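Local coordinates for protein dextranase (Pseudarthrobacter oxydans, PDB 6NZS) that catalyses the endohydrolysis of (1->6)-alpha-D-glucosidic linkages in dextran, at residues A81-S86 with G362-Q367; I59-K64 with G74-S79; N537-G542 with N578-N583. All blocks are in the same frame, centred on the assembly; numbering follows the deposited sequence.

Contact 1 (A81-S86 with G362-Q367)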
loop_
_atom_site.group_PDB
_atom_site.type_symbol
_atom_site.label_atom_id
_atom_site.label_comp_id
_atom_site.label_asym_id
_atom_site.label_seq_id
_atom_site.Cartn_x
_atom_site.Cartn_y
_atom_site.Cartn_z
ATOM N N ALA A 81 13.958 -15.512 -1.994
ATOM C CA ALA A 81 14.947 -14.563 -2.484
ATOM C C ALA A 81 15.560 -13.727 -1.372
ATOM O O ALA A 81 16.491 -12.957 -1.638
ATOM C CB ALA A 81 14.321 -13.641 -3.537
ATOM N N GLY A 82 15.072 -13.858 -0.142
ATOM C CA GLY A 82 15.648 -13.080 0.940
ATOM C C GLY A 82 15.307 -11.608 0.896
ATOM O O GLY A 82 16.124 -10.778 1.302
ATOM N N LEU A 83 14.121 -11.255 0.412
ATOM C CA LEU A 83 13.727 -9.852 0.432
ATOM C C LEU A 83 13.406 -9.402 1.855
ATOM O O LEU A 83 12.895 -10.164 2.679
ATOM C CB LEU A 83 12.497 -9.625 -0.446
ATOM C CG LEU A 83 12.546 -10.105 -1.895
ATOM C CD1 LEU A 83 11.316 -9.644 -2.679
ATOM C CD2 LEU A 83 13.808 -9.635 -2.574
ATOM N N THR A 84 13.697 -8.135 2.144
ATOM C CA THR A 84 13.292 -7.525 3.401
ATOM C C THR A 84 12.846 -6.106 3.112
ATOM O O THR A 84 13.181 -5.535 2.069
ATOM C CB THR A 84 14.422 -7.457 4.455
ATOM O OG1 THR A 84 15.430 -6.510 4.050
ATOM C CG2 THR A 84 15.064 -8.817 4.662
ATOM N N MET A 85 12.091 -5.536 4.049
ATOM C CA MET A 85 11.668 -4.142 3.943
ATOM C C MET A 85 11.996 -3.431 5.247
ATOM O O MET A 85 11.403 -3.737 6.287
ATOM C CB MET A 85 10.184 -4.020 3.601
ATOM C CG MET A 85 9.714 -2.557 3.530
ATOM S SD MET A 85 8.065 -2.346 2.817
ATOM C CE MET A 85 8.408 -2.718 1.104
ATOM N N SER A 86 12.930 -2.492 5.192
ATOM C CA SER A 86 13.279 -1.663 6.336
ATOM C C SER A 86 12.618 -0.301 6.180
ATOM O O SER A 86 12.373 0.161 5.062
ATOM C CB SER A 86 14.793 -1.453 6.443
ATOM O OG SER A 86 15.477 -2.678 6.664
ATOM N N GLY A 362 5.576 -4.217 4.598
ATOM C CA GLY A 362 5.719 -5.641 4.880
ATOM C C GLY A 362 4.535 -6.494 4.473
ATOM O O GLY A 362 4.172 -7.436 5.194
ATOM N N SER A 363 3.953 -6.222 3.309
ATOM C CA SER A 363 2.762 -6.939 2.844
ATOM C C SER A 363 3.173 -8.138 1.982
ATOM O O SER A 363 2.968 -8.189 0.767
ATOM C CB SER A 363 1.840 -5.987 2.096
ATOM O OG SER A 363 1.326 -4.994 2.970
ATOM N N TRP A 364 3.756 -9.137 2.651
ATOM C CA TRP A 364 4.357 -10.259 1.932
ATOM C C TRP A 364 3.330 -11.268 1.428
ATOM O O TRP A 364 3.484 -11.802 0.326
ATOM C CB TRP A 364 5.377 -10.952 2.833
ATOM C CG TRP A 364 6.383 -10.009 3.411
ATOM C CD1 TRP A 364 6.454 -9.569 4.709
ATOM C CD2 TRP A 364 7.466 -9.380 2.714
ATOM N NE1 TRP A 364 7.519 -8.715 4.861
ATOM C CE2 TRP A 364 8.158 -8.580 3.656
ATOM C CE3 TRP A 364 7.926 -9.422 1.395
ATOM C CZ2 TRP A 364 9.281 -7.822 3.312
ATOM C CZ3 TRP A 364 9.045 -8.667 1.047
ATOM C CH2 TRP A 364 9.707 -7.878 2.005
ATOM N N TYR A 365 2.307 -11.563 2.231
ATOM C CA TYR A 365 1.311 -12.560 1.861
ATOM C C TYR A 365 0.388 -12.018 0.773
ATOM O O TYR A 365 0.186 -10.810 0.648
ATOM C CB TYR A 365 0.438 -12.884 3.079
ATOM C CG TYR A 365 1.131 -13.562 4.237
ATOM C CD1 TYR A 365 1.854 -14.744 4.056
ATOM C CD2 TYR A 365 1.057 -13.024 5.520
ATOM C CE1 TYR A 365 2.477 -15.363 5.128
ATOM C CE2 TYR A 365 1.677 -13.636 6.597
ATOM C CZ TYR A 365 2.390 -14.804 6.394
ATOM O OH TYR A 365 3.013 -15.415 7.469
ATOM N N TRP A 366 -0.200 -12.933 -0.005
ATOM C CA TRP A 366 -1.375 -12.577 -0.786
ATOM C C TRP A 366 -2.469 -12.066 0.147
ATOM O O TRP A 366 -2.438 -12.274 1.363
ATOM C CB TRP A 366 -1.937 -13.816 -1.494
ATOM C CG TRP A 366 -1.138 -14.293 -2.658
ATOM C CD1 TRP A 366 -0.323 -13.546 -3.458
ATOM C CD2 TRP A 366 -1.067 -15.637 -3.156
ATOM N NE1 TRP A 366 0.248 -14.340 -4.426
ATOM C CE2 TRP A 366 -0.194 -15.628 -4.264
ATOM C CE3 TRP A 366 -1.650 -16.847 -2.767
ATOM C CZ2 TRP A 366 0.114 -16.784 -4.990
ATOM C CZ3 TRP A 366 -1.349 -17.999 -3.501
ATOM C CH2 TRP A 366 -0.475 -17.953 -4.594
ATOM N N GLN A 367 -3.469 -11.413 -0.445
ATOM C CA GLN A 367 -4.650 -10.934 0.269
ATOM C C GLN A 367 -4.315 -9.859 1.294
ATOM O O GLN A 367 -5.085 -9.615 2.228
ATOM C CB GLN A 367 -5.462 -12.085 0.884
ATOM C CG GLN A 367 -5.735 -13.210 -0.117
ATOM C CD GLN A 367 -6.646 -14.287 0.435
ATOM O OE1 GLN A 367 -6.186 -15.281 0.999
ATOM N NE2 GLN A 367 -7.947 -14.089 0.282
#
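The indole of Trp364 reaches from a loop of the beta-solenoid to Leu83, just ahead of strand 84-92, and to Thr84 and Met85 at its start, so this buried contact docks the N-terminal Ig-like domain of a family 49 glycosyl hydrolase onto its solenoid body. Its six-membered ring does the touching, atom by atom along the chain. CZ3 of Trp364 meets CB of Leu83 at 3.9 Å, CH2 lies 3.8 Å from the carbonyl carbon of Thr84, and CZ2 comes within 3.7 Å of Met85 N, which sits at the ring edge in its plane. Met85 CB adds an apolar touch to CZ2, at 3.9 Å. With an alanine in place of Trp364, CB of Leu83 and of Met85 would probably lose their aromatic partner, and Ser58 OG its indole N-H.

That second role belongs to the pyrrole side, where Trp364 NE1 hydrogen-bonds Ser58 OG at the end of strand 51-58. Further out, the solenoid loop is shaped by an inverse gamma turn centred on Ser363, whose OG is tied to Asn385 O and Gln360 NE2, while Trp364 O is held by Asn387 ND2. On the Ig-like side, Gly82 ends helix 76-81 in a Schellman motif and leads into the strand. Met85 packs on Ser185 and Met187 of strand 176-192. Its side chain runs extended as far as SD, with CG opposite N (chi1 178°), before CE turns off, bringing SD to the glycine: Gly362 N points at Met85 SD in a weak but fairly straight hydrogen bond of 3.6 Å, 162° at the hydrogen.

Contact 2 (I59-K64 with G74-S79)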
loop_
_atom_site.group_PDB
_atom_site.type_symbol
_atom_site.label_atom_id
_atom_site.label_comp_id
_atom_site.label_asym_id
_atom_site.label_seq_id
_atom_site.Cartn_x
_atom_site.Cartn_y
_atom_site.Cartn_z
ATOM N N ILE A 59 10.312 -8.947 7.551
ATOM C CA ILE A 59 10.764 -10.017 6.660
ATOM C C ILE A 59 9.581 -10.931 6.364
ATOM O O ILE A 59 8.598 -10.961 7.122
ATOM C CB ILE A 59 11.969 -10.797 7.250
ATOM C CG1 ILE A 59 11.552 -11.676 8.435
ATOM C CG2 ILE A 59 13.064 -9.840 7.667
ATOM C CD1 ILE A 59 12.699 -12.576 8.956
ATOM N N PRO A 60 9.632 -11.666 5.248
ATOM C CA PRO A 60 8.477 -12.474 4.827
ATOM C C PRO A 60 8.097 -13.507 5.878
ATOM O O PRO A 60 8.939 -14.275 6.353
ATOM C CB PRO A 60 8.963 -13.133 3.527
ATOM C CG PRO A 60 10.011 -12.186 3.002
ATOM C CD PRO A 60 10.696 -11.647 4.228
ATOM N N ARG A 61 6.813 -13.518 6.240
ATOM C CA ARG A 61 6.259 -14.405 7.263
ATOM C C ARG A 61 6.875 -14.179 8.631
ATOM O O ARG A 61 6.745 -15.032 9.514
ATOM C CB ARG A 61 6.385 -15.897 6.899
ATOM C CG ARG A 61 6.004 -16.248 5.490
ATOM C CD ARG A 61 5.736 -17.755 5.366
ATOM N NE ARG A 61 5.388 -18.098 3.996
ATOM C CZ ARG A 61 6.272 -18.444 3.069
ATOM N NH1 ARG A 61 7.560 -18.537 3.378
ATOM N NH2 ARG A 61 5.861 -18.705 1.838
ATOM N N SER A 62 7.576 -13.060 8.837
ATOM C CA SER A 62 8.419 -12.894 10.018
ATOM C C SER A 62 9.436 -14.023 10.166
ATOM O O SER A 62 9.920 -14.270 11.270
ATOM C CB SER A 62 7.619 -12.712 11.322
ATOM O OG SER A 62 7.423 -11.338 11.636
ATOM N N GLY A 63 9.770 -14.706 9.077
ATOM C CA GLY A 63 10.714 -15.807 9.124
ATOM C C GLY A 63 10.136 -17.101 9.639
ATOM O O GLY A 63 10.882 -18.076 9.806
ATOM N N LYS A 64 8.837 -17.140 9.900
ATOM C CA LYS A 64 8.195 -18.348 10.389
ATOM C C LYS A 64 7.991 -19.342 9.256
ATOM O O LYS A 64 7.860 -18.975 8.085
ATOM C CB LYS A 64 6.840 -18.012 11.013
ATOM C CG LYS A 64 6.954 -17.192 12.279
ATOM C CD LYS A 64 5.583 -16.890 12.854
ATOM C CE LYS A 64 4.972 -15.674 12.185
ATOM N NZ LYS A 64 3.605 -15.380 12.709
ATOM N N GLY A 74 1.689 -16.667 -1.164
ATOM C CA GLY A 74 2.122 -15.458 -1.836
ATOM C C GLY A 74 3.464 -14.919 -1.391
ATOM O O GLY A 74 4.020 -14.053 -2.079
ATOM N N ALA A 75 4.005 -15.407 -0.278
ATOM C CA ALA A 75 5.303 -14.970 0.212
ATOM C C ALA A 75 6.439 -15.869 -0.241
ATOM O O ALA A 75 7.568 -15.697 0.229
ATOM C CB ALA A 75 5.286 -14.881 1.741
ATOM N N GLU A 76 6.178 -16.800 -1.163
ATOM C CA GLU A 76 7.198 -17.773 -1.544
ATOM C C GLU A 76 8.422 -17.102 -2.154
ATOM O O GLU A 76 9.552 -17.343 -1.712
ATOM C CB GLU A 76 6.609 -18.812 -2.495
ATOM C CG GLU A 76 5.742 -19.862 -1.806
ATOM C CD GLU A 76 4.364 -19.348 -1.407
ATOM O OE1 GLU A 76 3.868 -18.379 -2.024
ATOM O OE2 GLU A 76 3.779 -19.921 -0.470
ATOM N N PHE A 77 8.232 -16.271 -3.186
ATOM C CA PHE A 77 9.394 -15.651 -3.821
ATOM C C PHE A 77 10.126 -14.738 -2.852
ATOM O O PHE A 77 11.356 -14.788 -2.742
ATOM C CB PHE A 77 9.012 -14.853 -5.067
ATOM C CG PHE A 77 10.182 -14.094 -5.654
ATOM C CD1 PHE A 77 11.228 -14.781 -6.252
ATOM C CD2 PHE A 77 10.256 -12.705 -5.580
ATOM C CE1 PHE A 77 12.319 -14.107 -6.781
ATOM C CE2 PHE A 77 11.352 -12.024 -6.114
ATOM C CZ PHE A 77 12.380 -12.724 -6.711
ATOM N N SER A 78 9.387 -13.883 -2.143
ATOM C CA SER A 78 10.050 -12.943 -1.244
ATOM C C SER A 78 10.856 -13.673 -0.173
ATOM O O SER A 78 11.987 -13.285 0.138
ATOM C CB SER A 78 9.030 -12.001 -0.621
ATOM O OG SER A 78 8.115 -12.698 0.198
ATOM N N SER A 79 10.304 -14.752 0.380
ATOM C CA SER A 79 11.025 -15.543 1.373
ATOM C C SER A 79 12.259 -16.205 0.768
ATOM O O SER A 79 13.358 -16.129 1.332
ATOM C CB SER A 79 10.076 -16.590 1.958
ATOM O OG SER A 79 10.735 -17.406 2.908
HETATM O O HOH W 1 10.798 -15.969 5.313
#
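Pro60 and Ser79 bring the two backbones closest, their CA atoms 5.3 Å apart. The 59-64 loop is tightly wound: Ser62, Gly63 and Lys64 each donate their N-H to the carbonyl three residues back, and Arg61, Ser62 and Gly63 all have positive phi. Facing it is the first turn of helix 76-81, with Ala75 at the N-cap position. The carbonyl O of Ala75 takes two donors from one face of its plane, Ser79 N at 2.9 Å and Ser78 OG at 3.0 Å.

Side chains join the two. The Pro60 ring lies against the helix, its CG 3.4 Å from Ser78 OG. Arg61 stretches toward the helix, extended from CG to NE (chi3 -179°), and lays one face of its guanidinium on the methyl of Ala75, whose CB stands 3.6 Å from the guanidinium plane, offset toward the rim of the group. The arrangement fastens the loop leaving strand 51-58 of the Ig-like domain to the short helix that precedes strand 84-92.

At the end of Arg61, NH2 makes a salt bridge with Glu76 OE2 at 3.3 Å, but as a hydrogen bond it is weak: the angle at the hydrogen is 123°, and the guanidinium and carboxylate planes are 60° apart. Each charge has further partners, Asp73 OD2 at Arg61 NE and, for Glu76 OE2, Lys66 NZ and the backbone N of Asp73. Glu76 OE1 meanwhile accepts Gly74 N through its syn lone pair, which pins the carboxylate; cations on one oxygen and this N-H on the other would probably favour its charged form. One water bridges the segments, donating to Pro60 O at 2.7 Å and hydrogen-bonding Ser79 OG at 2.8 Å.

Contact 3 (N537-G542 with N578-N583)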
loop_
_atom_site.group_PDB
_atom_site.type_symbol
_atom_site.label_atom_id
_atom_site.label_comp_id
_atom_site.label_asym_id
_atom_site.label_seq_id
_atom_site.Cartn_x
_atom_site.Cartn_y
_atom_site.Cartn_z
ATOM N N ASN A 537 -19.915 6.526 -25.046
ATOM C CA ASN A 537 -19.272 6.975 -26.271
ATOM C C ASN A 537 -18.179 7.982 -25.937
ATOM O O ASN A 537 -18.432 8.984 -25.261
ATOM C CB ASN A 537 -20.304 7.633 -27.185
ATOM C CG ASN A 537 -19.672 8.243 -28.410
ATOM O OD1 ASN A 537 -19.224 9.390 -28.386
ATOM N ND2 ASN A 537 -19.595 7.465 -29.488
ATOM N N GLU A 538 -16.959 7.717 -26.412
ATOM C CA GLU A 538 -15.855 8.656 -26.269
ATOM C C GLU A 538 -15.637 9.505 -27.512
ATOM O O GLU A 538 -15.307 10.685 -27.393
ATOM C CB GLU A 538 -14.555 7.911 -25.935
ATOM C CG GLU A 538 -13.359 8.821 -25.678
ATOM C CD GLU A 538 -13.481 9.634 -24.396
ATOM O OE1 GLU A 538 -14.265 9.234 -23.502
ATOM O OE2 GLU A 538 -12.784 10.660 -24.286
ATOM N N ILE A 539 -15.798 8.924 -28.697
ATOM C CA ILE A 539 -15.658 9.649 -29.957
ATOM C C ILE A 539 -17.063 9.906 -30.494
ATOM O O ILE A 539 -17.676 8.978 -31.046
ATOM C CB ILE A 539 -14.836 8.849 -30.976
ATOM C CG1 ILE A 539 -13.609 8.226 -30.308
ATOM C CG2 ILE A 539 -14.467 9.734 -32.162
ATOM C CD1 ILE A 539 -12.564 9.239 -29.947
ATOM N N PRO A 540 -17.591 11.134 -30.401
ATOM C CA PRO A 540 -16.937 12.342 -29.896
ATOM C C PRO A 540 -17.381 12.808 -28.501
ATOM O O PRO A 540 -16.959 13.883 -28.093
ATOM C CB PRO A 540 -17.409 13.390 -30.901
ATOM C CG PRO A 540 -18.830 12.969 -31.166
ATOM C CD PRO A 540 -18.855 11.458 -31.092
ATOM N N ASP A 541 -18.194 12.032 -27.784
ATOM C CA ASP A 541 -18.891 12.559 -26.610
ATOM C C ASP A 541 -18.013 12.698 -25.372
ATOM O O ASP A 541 -18.417 13.381 -24.424
ATOM C CB ASP A 541 -20.097 11.695 -26.238
ATOM C CG ASP A 541 -21.157 11.662 -27.320
ATOM O OD1 ASP A 541 -20.997 12.381 -28.328
ATOM O OD2 ASP A 541 -22.117 10.886 -27.169
ATOM N N GLY A 542 -16.849 12.049 -25.334
ATOM C CA GLY A 542 -16.008 12.126 -24.150
ATOM C C GLY A 542 -16.543 11.366 -22.958
ATOM O O GLY A 542 -16.117 11.632 -21.826
ATOM N N ASN A 578 -15.636 -1.804 -29.258
ATOM C CA ASN A 578 -15.568 -0.663 -28.358
ATOM C C ASN A 578 -14.724 0.475 -28.908
ATOM O O ASN A 578 -14.397 1.404 -28.160
ATOM C CB ASN A 578 -15.050 -1.109 -26.989
ATOM C CG ASN A 578 -15.941 -2.145 -26.352
ATOM O OD1 ASN A 578 -17.165 -2.096 -26.501
ATOM N ND2 ASN A 578 -15.345 -3.099 -25.649
ATOM N N TRP A 579 -14.387 0.434 -30.203
ATOM C CA TRP A 579 -13.539 1.454 -30.816
ATOM C C TRP A 579 -13.990 2.866 -30.471
ATOM O O TRP A 579 -13.175 3.718 -30.106
ATOM C CB TRP A 579 -13.518 1.261 -32.334
ATOM C CG TRP A 579 -12.699 2.287 -33.056
ATOM C CD1 TRP A 579 -13.160 3.368 -33.756
ATOM C CD2 TRP A 579 -11.272 2.332 -33.148
ATOM N NE1 TRP A 579 -12.106 4.081 -34.274
ATOM C CE2 TRP A 579 -10.935 3.461 -33.920
ATOM C CE3 TRP A 579 -10.245 1.521 -32.655
ATOM C CZ2 TRP A 579 -9.616 3.800 -34.209
ATOM C CZ3 TRP A 579 -8.941 1.857 -32.939
ATOM C CH2 TRP A 579 -8.634 2.988 -33.706
ATOM N N ASN A 580 -15.292 3.137 -30.571
ATOM C CA ASN A 580 -15.744 4.503 -30.338
ATOM C C ASN A 580 -15.945 4.829 -28.863
ATOM O O ASN A 580 -16.337 5.957 -28.540
ATOM C CB ASN A 580 -17.000 4.793 -31.159
ATOM C CG ASN A 580 -16.683 4.974 -32.620
ATOM O OD1 ASN A 580 -15.709 5.642 -32.969
ATOM N ND2 ASN A 580 -17.485 4.368 -33.484
ATOM N N SER A 581 -15.654 3.886 -27.974
ATOM C CA SER A 581 -15.778 4.081 -26.539
ATOM C C SER A 581 -14.449 4.398 -25.866
ATOM O O SER A 581 -14.390 4.430 -24.636
ATOM C CB SER A 581 -16.414 2.855 -25.888
ATOM O OG SER A 581 -17.797 2.781 -26.215
ATOM N N TRP A 582 -13.381 4.616 -26.635
ATOM C CA TRP A 582 -12.112 5.001 -26.024
ATOM C C TRP A 582 -11.351 5.940 -26.941
ATOM O O TRP A 582 -11.616 6.026 -28.143
ATOM C CB TRP A 582 -11.236 3.796 -25.635
ATOM C CG TRP A 582 -10.697 2.998 -26.792
ATOM C CD1 TRP A 582 -11.347 2.014 -27.467
ATOM C CD2 TRP A 582 -9.380 3.084 -27.375
ATOM N NE1 TRP A 582 -10.535 1.488 -28.448
ATOM C CE2 TRP A 582 -9.324 2.129 -28.412
ATOM C CE3 TRP A 582 -8.253 3.877 -27.127
ATOM C CZ2 TRP A 582 -8.188 1.947 -29.199
ATOM C CZ3 TRP A 582 -7.121 3.693 -27.913
ATOM C CH2 TRP A 582 -7.103 2.739 -28.935
ATOM N N ASN A 583 -10.369 6.621 -26.361
ATOM C CA ASN A 583 -9.456 7.456 -27.120
ATOM C C ASN A 583 -8.120 7.473 -26.394
ATOM O O ASN A 583 -8.059 7.313 -25.172
ATOM C CB ASN A 583 -10.006 8.880 -27.281
ATOM C CG ASN A 583 -9.302 9.662 -28.379
ATOM O OD1 ASN A 583 -8.536 9.107 -29.169
ATOM N ND2 ASN A 583 -9.554 10.959 -28.425
HETATM O O HOH W 2 -11.631 11.795 -26.465
#
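Asn580 O is gripped by two successive amides of the opposing loop. Glu538 N reaches it at 2.8 Å within the carbonyl plane, while Ile539 N comes at 3.0 Å, tilted from that plane but almost straight at its hydrogen (172°). The acceptor lies in the 3-10 turn leading into strand 582-585, which pairs in parallel with strand 545-552 near the C-terminal end of the solenoid.

The loop that supplies the amides is braced from within. Asn537 OD1 accepts Asp541 N at 2.9 Å nearly head-on, and its ND2 donates to Ile539 O, so one side chain spans the bend containing the cis peptide before Pro540. Around the pair of bonds, aliphatic carbons of the loop lie against polar groups of the other segment. Glu538 CB sits 3.5 Å from Ser581 C, and Glu538 CG meets Asn583 CB. Ile539 crosses Asn583 at about a right angle, bringing CD1 to 3.6 Å from Asn583 CG.

In Glu538 the bend at chi2 (68°) goes with a carboxylate whose OE1 accepts Gly544 N, while OE2 takes a hydrogen from a water, 2.7 Å away, that in turn accepts from Asn583 ND2 at 3.0 Å. Both oxygens of the buried acid thus have a donor, and the direct hydrogen bonds between the two segments both come from backbone amides converging on a single carbonyl.

How the contacts relate
Contacts 2 and 1 follow each other along the chain and form one continuous patch, their centres 6 Å apart. Helix 76-81, used by contact 2, runs directly into strand 84-92, used by contact 1, and a probable hydrogen bond from Leu83 N to Ser78 O joins them; Trp366 also packs on Gly74. Contact 2 lies within the Ig-like domain, right beside the place where contact 1 joins that domain to the solenoid. Contact 3 comes last in sequence and lies across the chain's centre, about 41 Å from contact 1 and 45 Å from contact 2 between centres. It touches neither, and fixes a loop beside the solenoid's final parallel strands rather than the junction between domains.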